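Local coordinates for protein neural-cadherin (Drosophila melanogaster, PDB 3UBF) that mediates calcium-dependent, homophilic cell-cell adhesion, the chain being a three-repeat fragment of its extracellular cadherin region, at residues Gly20-Leu26 against Asn49-Val54; Asp40-Val44 against Lys55-Asp59; Lys97-Asp101 against Pro135-His139. One frame throughout, in Å; residues are numbered along the deposited sequence.

Contact 1. Residues Gly20-Leu26 against Asn49-Val54; sequences GKSVFQL and NGAVRV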
# COMPACT_ATOMS: atom_id res chain seq x y z
N GLY A 20 20.80 21.17 -15.47
CA GLY A 20 20.90 22.04 -16.63
C GLY A 20 19.62 22.18 -17.43
O GLY A 20 19.56 22.99 -18.35
N LYS A 21 18.60 21.39 -17.08
CA LYS A 21 17.30 21.52 -17.72
C LYS A 21 16.71 22.90 -17.46
O LYS A 21 16.68 23.36 -16.31
CB LYS A 21 16.32 20.45 -17.25
CG LYS A 21 15.06 20.41 -18.10
CD LYS A 21 14.03 19.41 -17.62
CE LYS A 21 13.18 18.93 -18.81
NZ LYS A 21 12.78 20.05 -19.74
N SER A 22 16.25 23.55 -18.53
CA SER A 22 15.58 24.84 -18.42
C SER A 22 14.15 24.59 -18.01
O SER A 22 13.38 24.02 -18.77
CB SER A 22 15.62 25.58 -19.75
OG SER A 22 16.83 26.29 -19.89
N VAL A 23 13.81 25.01 -16.80
CA VAL A 23 12.48 24.75 -16.27
C VAL A 23 11.49 25.81 -16.77
O VAL A 23 10.42 25.50 -17.28
CB VAL A 23 12.46 24.65 -14.74
CG1 VAL A 23 11.12 24.10 -14.26
CG2 VAL A 23 13.58 23.71 -14.26
N PHE A 24 11.87 27.07 -16.61
CA PHE A 24 11.01 28.12 -17.09
C PHE A 24 11.83 29.36 -17.38
O PHE A 24 12.97 29.51 -16.91
CB PHE A 24 9.85 28.41 -16.10
CG PHE A 24 10.29 28.98 -14.79
CD1 PHE A 24 10.18 30.35 -14.54
CD2 PHE A 24 10.82 28.16 -13.79
CE1 PHE A 24 10.59 30.90 -13.31
CE2 PHE A 24 11.24 28.69 -12.57
CZ PHE A 24 11.12 30.06 -12.32
N GLN A 25 11.21 30.23 -18.18
CA GLN A 25 11.76 31.49 -18.61
C GLN A 25 11.19 32.60 -17.71
O GLN A 25 9.98 32.79 -17.64
CB GLN A 25 11.37 31.70 -20.07
CG GLN A 25 11.81 33.02 -20.69
CD GLN A 25 13.30 33.11 -20.77
OE1 GLN A 25 13.93 32.43 -21.58
NE2 GLN A 25 13.89 33.95 -19.91
N LEU A 26 12.07 33.32 -17.02
CA LEU A 26 11.69 34.55 -16.34
C LEU A 26 11.39 35.63 -17.39
O LEU A 26 12.13 35.78 -18.37
CB LEU A 26 12.80 35.02 -15.42
CG LEU A 26 12.90 34.29 -14.09
CD1 LEU A 26 14.24 34.58 -13.43
CD2 LEU A 26 11.74 34.69 -13.18
N ASN A 49 19.77 35.25 -19.86
CA ASN A 49 18.50 35.51 -20.53
C ASN A 49 17.25 35.28 -19.66
O ASN A 49 16.13 35.37 -20.15
CB ASN A 49 18.40 34.68 -21.82
CG ASN A 49 18.27 33.17 -21.55
OD1 ASN A 49 18.12 32.73 -20.39
ND2 ASN A 49 18.32 32.37 -22.61
N GLY A 50 17.45 34.95 -18.38
CA GLY A 50 16.33 34.70 -17.49
C GLY A 50 15.80 33.28 -17.43
O GLY A 50 14.87 32.99 -16.67
N ALA A 51 16.38 32.37 -18.22
CA ALA A 51 16.03 30.96 -18.11
C ALA A 51 16.49 30.43 -16.75
O ALA A 51 17.65 30.59 -16.39
CB ALA A 51 16.64 30.15 -19.24
N VAL A 52 15.56 29.82 -16.00
CA VAL A 52 15.89 29.19 -14.71
C VAL A 52 16.22 27.70 -14.90
O VAL A 52 15.40 26.92 -15.37
CB VAL A 52 14.77 29.37 -13.68
CG1 VAL A 52 15.09 28.62 -12.40
CG2 VAL A 52 14.57 30.86 -13.36
N ARG A 53 17.44 27.31 -14.54
CA ARG A 53 17.90 25.95 -14.81
C ARG A 53 18.18 25.15 -13.56
O ARG A 53 18.61 25.70 -12.54
CB ARG A 53 19.15 25.97 -15.70
CG ARG A 53 18.86 26.49 -17.11
CD ARG A 53 20.11 26.69 -17.91
NE ARG A 53 20.73 25.40 -18.22
CZ ARG A 53 21.87 25.26 -18.88
NH1 ARG A 53 22.54 26.33 -19.32
NH2 ARG A 53 22.34 24.04 -19.12
N VAL A 54 17.93 23.85 -13.65
CA VAL A 54 18.21 22.91 -12.56
C VAL A 54 19.72 22.84 -12.33
O VAL A 54 20.49 22.53 -13.26
CB VAL A 54 17.67 21.48 -12.88
CG1 VAL A 54 17.86 20.56 -11.70
CG2 VAL A 54 16.21 21.53 -13.28

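Contact 2. Residues Asp40-Val44 against Lys55-Asp59; sequences DNPWV and KKKWD. With ZN (zinc ion), chain H.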
# COMPACT_ATOMS: atom_id res chain seq x y z
N ASP A 40 23.51 32.46 -4.60
CA ASP A 40 23.65 31.10 -5.11
C ASP A 40 22.68 30.15 -4.42
O ASP A 40 22.59 30.09 -3.19
CB ASP A 40 25.10 30.60 -4.97
CG ASP A 40 26.05 31.26 -5.96
OD1 ASP A 40 25.57 31.95 -6.91
OD2 ASP A 40 27.28 31.11 -5.79
N ASN A 41 21.94 29.42 -5.23
CA ASN A 41 20.91 28.52 -4.74
C ASN A 41 21.31 27.10 -5.12
O ASN A 41 21.84 26.89 -6.21
CB ASN A 41 19.57 28.92 -5.36
CG ASN A 41 18.44 28.02 -4.94
OD1 ASN A 41 18.32 26.90 -5.42
ND2 ASN A 41 17.60 28.51 -4.04
N PRO A 42 21.09 26.13 -4.22
CA PRO A 42 21.58 24.79 -4.53
C PRO A 42 20.80 24.15 -5.67
O PRO A 42 21.33 23.28 -6.38
CB PRO A 42 21.37 24.02 -3.22
CG PRO A 42 21.11 25.05 -2.17
CD PRO A 42 20.45 26.18 -2.90
N TRP A 43 19.58 24.61 -5.88
CA TRP A 43 18.66 23.92 -6.76
C TRP A 43 18.55 24.54 -8.15
O TRP A 43 18.16 23.85 -9.09
CB TRP A 43 17.28 23.83 -6.09
CG TRP A 43 17.36 23.23 -4.71
CD1 TRP A 43 17.21 23.88 -3.52
CD2 TRP A 43 17.65 21.86 -4.38
NE1 TRP A 43 17.38 23.01 -2.48
CE2 TRP A 43 17.65 21.76 -2.98
CE3 TRP A 43 17.90 20.71 -5.15
CZ2 TRP A 43 17.88 20.56 -2.31
CZ3 TRP A 43 18.14 19.51 -4.48
CH2 TRP A 43 18.13 19.45 -3.08
N VAL A 44 18.89 25.81 -8.28
CA VAL A 44 18.71 26.51 -9.54
C VAL A 44 19.84 27.46 -9.84
O VAL A 44 20.37 28.10 -8.93
CB VAL A 44 17.36 27.31 -9.60
CG1 VAL A 44 16.14 26.39 -9.66
CG2 VAL A 44 17.24 28.29 -8.44
N LYS A 55 20.13 23.13 -11.10
CA LYS A 55 21.52 23.00 -10.69
C LYS A 55 21.71 21.60 -10.13
O LYS A 55 22.24 20.71 -10.80
CB LYS A 55 21.88 24.05 -9.64
CG LYS A 55 23.37 24.26 -9.46
CD LYS A 55 23.68 24.97 -8.15
CE LYS A 55 24.22 26.37 -8.39
NZ LYS A 55 24.78 26.97 -7.14
N LYS A 56 21.27 21.39 -8.89
CA LYS A 56 21.22 20.04 -8.32
C LYS A 56 19.82 19.48 -8.61
O LYS A 56 18.82 20.19 -8.47
CB LYS A 56 21.53 20.04 -6.81
CG LYS A 56 21.46 18.68 -6.12
CD LYS A 56 22.24 18.65 -4.79
CE LYS A 56 21.68 19.65 -3.76
NZ LYS A 56 22.36 19.55 -2.43
N LYS A 57 19.77 18.23 -9.05
CA LYS A 57 18.54 17.45 -9.22
C LYS A 57 17.59 17.66 -8.03
O LYS A 57 17.93 17.36 -6.88
CB LYS A 57 18.90 15.96 -9.40
CG LYS A 57 17.78 14.95 -9.21
CD LYS A 57 18.12 13.60 -9.86
CE LYS A 57 16.99 12.58 -9.71
NZ LYS A 57 17.12 11.46 -10.70
N TRP A 58 16.41 18.19 -8.32
CA TRP A 58 15.44 18.53 -7.28
C TRP A 58 15.07 17.36 -6.39
O TRP A 58 14.78 16.25 -6.87
CB TRP A 58 14.19 19.14 -7.90
CG TRP A 58 14.47 20.48 -8.50
CD1 TRP A 58 15.68 21.12 -8.54
CD2 TRP A 58 13.54 21.34 -9.15
NE1 TRP A 58 15.55 22.33 -9.17
CE2 TRP A 58 14.25 22.48 -9.57
CE3 TRP A 58 12.17 21.25 -9.43
CZ2 TRP A 58 13.63 23.54 -10.25
CZ3 TRP A 58 11.56 22.30 -10.11
CH2 TRP A 58 12.29 23.43 -10.51
N ASP A 59 15.08 17.60 -5.08
CA ASP A 59 14.73 16.60 -4.10
C ASP A 59 13.87 17.29 -3.03
O ASP A 59 14.37 18.02 -2.18
CB ASP A 59 15.98 15.98 -3.52
CG ASP A 59 15.70 14.84 -2.58
OD1 ASP A 59 14.51 14.52 -2.33
OD2 ASP A 59 16.69 14.25 -2.09
ZN ZN H . 16.14 12.29 -1.44
O HOH W 1 22.62 29.07 -8.03
O HOH W 2 16.36 11.01 -3.11
O HOH W 3 16.07 12.88 0.25

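Contact 3. Residues Lys97-Asp101 against Pro135-His139; sequences KDVND and PDTDH. With ZN (zinc ion), chain B; ZN (zinc ion), chain G; CA (calcium ion), chain T; ZN (zinc ion), chain H.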
# COMPACT_ATOMS: atom_id res chain seq x y z
N LYS A 97 6.16 20.27 -5.97
CA LYS A 97 5.21 19.23 -5.62
C LYS A 97 5.88 17.86 -5.67
O LYS A 97 6.48 17.49 -6.68
CB LYS A 97 3.99 19.29 -6.54
CG LYS A 97 2.68 19.75 -5.87
CD LYS A 97 2.82 21.01 -5.00
CE LYS A 97 1.48 21.40 -4.33
NZ LYS A 97 0.84 20.30 -3.51
N ASP A 98 5.80 17.14 -4.56
CA ASP A 98 6.28 15.77 -4.49
C ASP A 98 5.13 14.87 -4.95
O ASP A 98 4.23 14.55 -4.16
CB ASP A 98 6.68 15.45 -3.05
CG ASP A 98 7.52 14.21 -2.94
OD1 ASP A 98 7.82 13.59 -3.98
OD2 ASP A 98 7.88 13.84 -1.80
N VAL A 99 5.14 14.47 -6.22
CA VAL A 99 3.97 13.75 -6.78
C VAL A 99 3.96 12.25 -6.41
O VAL A 99 2.98 11.55 -6.68
CB VAL A 99 3.79 14.00 -8.32
N ASN A 100 5.04 11.80 -5.78
CA ASN A 100 5.18 10.45 -5.27
C ASN A 100 4.59 10.35 -3.85
O ASN A 100 4.38 9.25 -3.31
CB ASN A 100 6.66 10.04 -5.23
CG ASN A 100 7.46 10.51 -6.47
OD1 ASN A 100 7.18 11.55 -7.09
ND2 ASN A 100 8.49 9.74 -6.81
N ASP A 101 4.33 11.52 -3.26
CA ASP A 101 3.97 11.65 -1.86
C ASP A 101 2.51 11.24 -1.60
O ASP A 101 1.63 12.10 -1.47
CB ASP A 101 4.22 13.10 -1.41
CG ASP A 101 4.30 13.26 0.11
OD1 ASP A 101 4.01 12.29 0.84
OD2 ASP A 101 4.67 14.37 0.58
N PRO A 135 4.51 4.52 -1.13
CA PRO A 135 4.75 4.61 -2.58
C PRO A 135 5.88 5.58 -2.90
O PRO A 135 6.49 5.48 -3.97
CB PRO A 135 3.41 5.11 -3.16
CG PRO A 135 2.61 5.58 -1.99
CD PRO A 135 3.09 4.77 -0.80
N ASP A 136 6.17 6.50 -1.97
CA ASP A 136 7.37 7.33 -2.08
C ASP A 136 8.61 6.62 -1.53
O ASP A 136 8.78 6.41 -0.33
CB ASP A 136 7.18 8.70 -1.42
CG ASP A 136 8.18 9.73 -1.94
OD1 ASP A 136 9.32 9.34 -2.27
OD2 ASP A 136 7.83 10.92 -2.01
N THR A 137 9.48 6.28 -2.47
CA THR A 137 10.74 5.59 -2.23
C THR A 137 11.70 6.32 -1.29
O THR A 137 12.59 5.72 -0.71
CB THR A 137 11.38 5.31 -3.61
OG1 THR A 137 11.05 3.97 -4.00
CG2 THR A 137 12.90 5.53 -3.65
N ASP A 138 11.48 7.62 -1.13
CA ASP A 138 12.39 8.51 -0.42
C ASP A 138 11.93 8.79 1.01
O ASP A 138 12.47 9.67 1.68
CB ASP A 138 12.50 9.83 -1.20
CG ASP A 138 13.89 10.41 -1.14
OD1 ASP A 138 14.78 9.74 -0.58
OD2 ASP A 138 14.10 11.54 -1.67
N HIS A 139 10.94 8.03 1.47
CA HIS A 139 10.29 8.24 2.75
C HIS A 139 10.63 7.13 3.71
O HIS A 139 10.88 6.01 3.29
CB HIS A 139 8.77 8.25 2.58
CG HIS A 139 8.24 9.52 2.00
ND1 HIS A 139 6.94 9.92 2.17
CD2 HIS A 139 8.84 10.48 1.25
CE1 HIS A 139 6.75 11.08 1.55
NE2 HIS A 139 7.89 11.44 0.99
ZN ZN B . 9.19 12.36 -2.19
ZN ZN G . 5.28 8.88 2.62
CA CA T . 12.24 12.85 -3.23
ZN ZN H . 16.14 12.29 -1.44
O HOH W 4 9.89 12.02 -3.55
O HOH W 2 16.36 11.01 -3.11
O HOH W 3 16.07 12.88 0.25
O HOH W 5 13.51 12.30 -5.05

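Contact 1. Residues Gly20-Leu26 against Asn49-Val54
F24 and V52 meet on the buried face of an antiparallel strand pair, where the valine lies over one face of the phenyl ring: V52 CB stands 4.1 Å from the centroid of the F24 ring, 23° off the ring normal. V52 CG2 is shared between the F24 ring and L26, standing 3.7 Å from L26 CD1. A third apolar pair, V23 with V54, packs through their CG2 methyls. On the other face, beside S22 and A51, R53 and Q25 make the side-chain hydrogen bonds. R53 is bent at chi3 (68°), which brings its guanidinium edge round to G20, in the loop just before strand 22-25; R53 NE donates to G20 O at 2.7 Å, and NH2 adds a weak bond to the same oxygen. Q25, bent at chi2, spends its NE2 on two carbonyls, N49 O at 2.7 Å and L26 O of its own segment. Behind them the backbones pair directly, V23 N to V52 O (2.9 Å) and V52 N to F24 O (2.8 Å). N49 closes an Asx turn onto A51 N, while I9 of strand 3-12 and V92 of strand 88-97 cover F24 from the opposing sheet of the cadherin sandwich. The chemistry thus divides by face: F24, L26 and V52 pack into the sandwich interior, while R53 and Q25 hold carbonyls just beyond the two ends of the strand pairing.

Contact 2. Residues Asp40-Val44 against Lys55-Asp59
W43 has its CG anti to the carbonyl carbon (chi1 -52°), which swings the indole along segment 55-59, and K56, extended at chi1 and chi2 but bent at chi3 (62°), folds its end back over that indole. K56 CE consequently lies over a face of the six-membered ring, 3.9 Å from the centroid of the W43 six-membered ring. Its ammonium sits farther out, K56 NZ being 4.8 Å from the same W43 centroid, an off-centre cation-pi contact. At the ring edge, close to its plane, W43 CZ3 approaches K57 O at 3.2 Å.

The second tryptophan is used differently. W58 points its N-H at a backbone carbonyl: W58 NE1 donates to W43 O at 3.0 Å, with the oxygen practically in the indole plane. W43 O also accepts from K55 N at 2.9 Å with an almost straight bond (173°), and the two donors arrive from opposite faces of the carbonyl plane, so that one oxygen is gripped from both sides. V44 CG1 reaches the edge of W58 at CZ2, and I69 of strand 68-76 is touched by both tryptophans.

These loops lead into strand 44-46 and out of strand 51-54 of the first repeat of this fragment, and the second runs on to its calcium-binding end. There D59 OD2 binds a zinc ion at 2.1 Å, together with two waters and D138 of the next repeat; D59 also belongs to the calcium site.

Toward the N-terminal end of the first loop, K55 extends along N41 and P42, K55 NZ giving a hydrogen bond to N41 O (3.1 Å) from above the carbonyl plane. N41 OD1 accepts from W43 N in an Asx turn that shapes the backbone from which the indole projects, and a water links N41 N to V44 O.

Contact 3. Residues Lys97-Asp101 against Pro135-His139
The H139 imidazole is approached at its edge by D101, whose OD1 lies 3.1 Å from H139 CE1 near the ring plane, the carboxylate turned 85° to the ring. D98 OD2 also lies toward this edge, farther off on the NE2 side. One face of the ring is covered by D136 of its own segment, with CB 3.5 Å above the plane and over the ring centre. H139 ND1 binds a zinc ion at 2.0 Å, a site completed by D134 and D185.

The carboxylates of D98 and D136 come from opposite directions, their planes 74° apart, and are held together by a second zinc ion. D136 OD2 binds it at 2.0 Å; D98 chelates it unevenly, with OD2 at 2.0 Å and OD1 at 2.6 Å, and E61 adds a further ligand. D98 OD2 lies only 2.9 Å from D136 OD2, a repulsion the zinc would probably offset. N100 CB packs beside the D136 carboxylate. An Asx turn, with D136 OD1 accepting from D138 N, and a type I turn from D136 to H139 set the second loop; D138 OD2 then bridges the calcium ion and another zinc ion.

Acidic loops from two successive repeats converging on a row of metals are characteristic of a calcium-type cadherin interdomain linker; three zinc ions lie here beside the calcium ion, probably in positions that calcium would usually take.

In the fold
Contacts 1 and 2 both belong to the first repeat of this fragment and adjoin the same three-stranded sheet: strand 51-54 of contact 1 leads straight into 55-59, and V52 packs on V44 while V23 reaches W58. Both are partly buried, and their buried side chains contribute to the repeat's interior; contact 1 pairs strands, whereas contact 2 joins loops through a tryptophan N-H and lysine contacts. Contact 3, whose centre lies about 24 Å from that of contact 1, is also partly buried, but joins two repeats through metal ligation rather than apolar side-chain packing. Contact 2 connects the two chemistries, since its D59 and D138 of contact 3 share a zinc ion and its two waters.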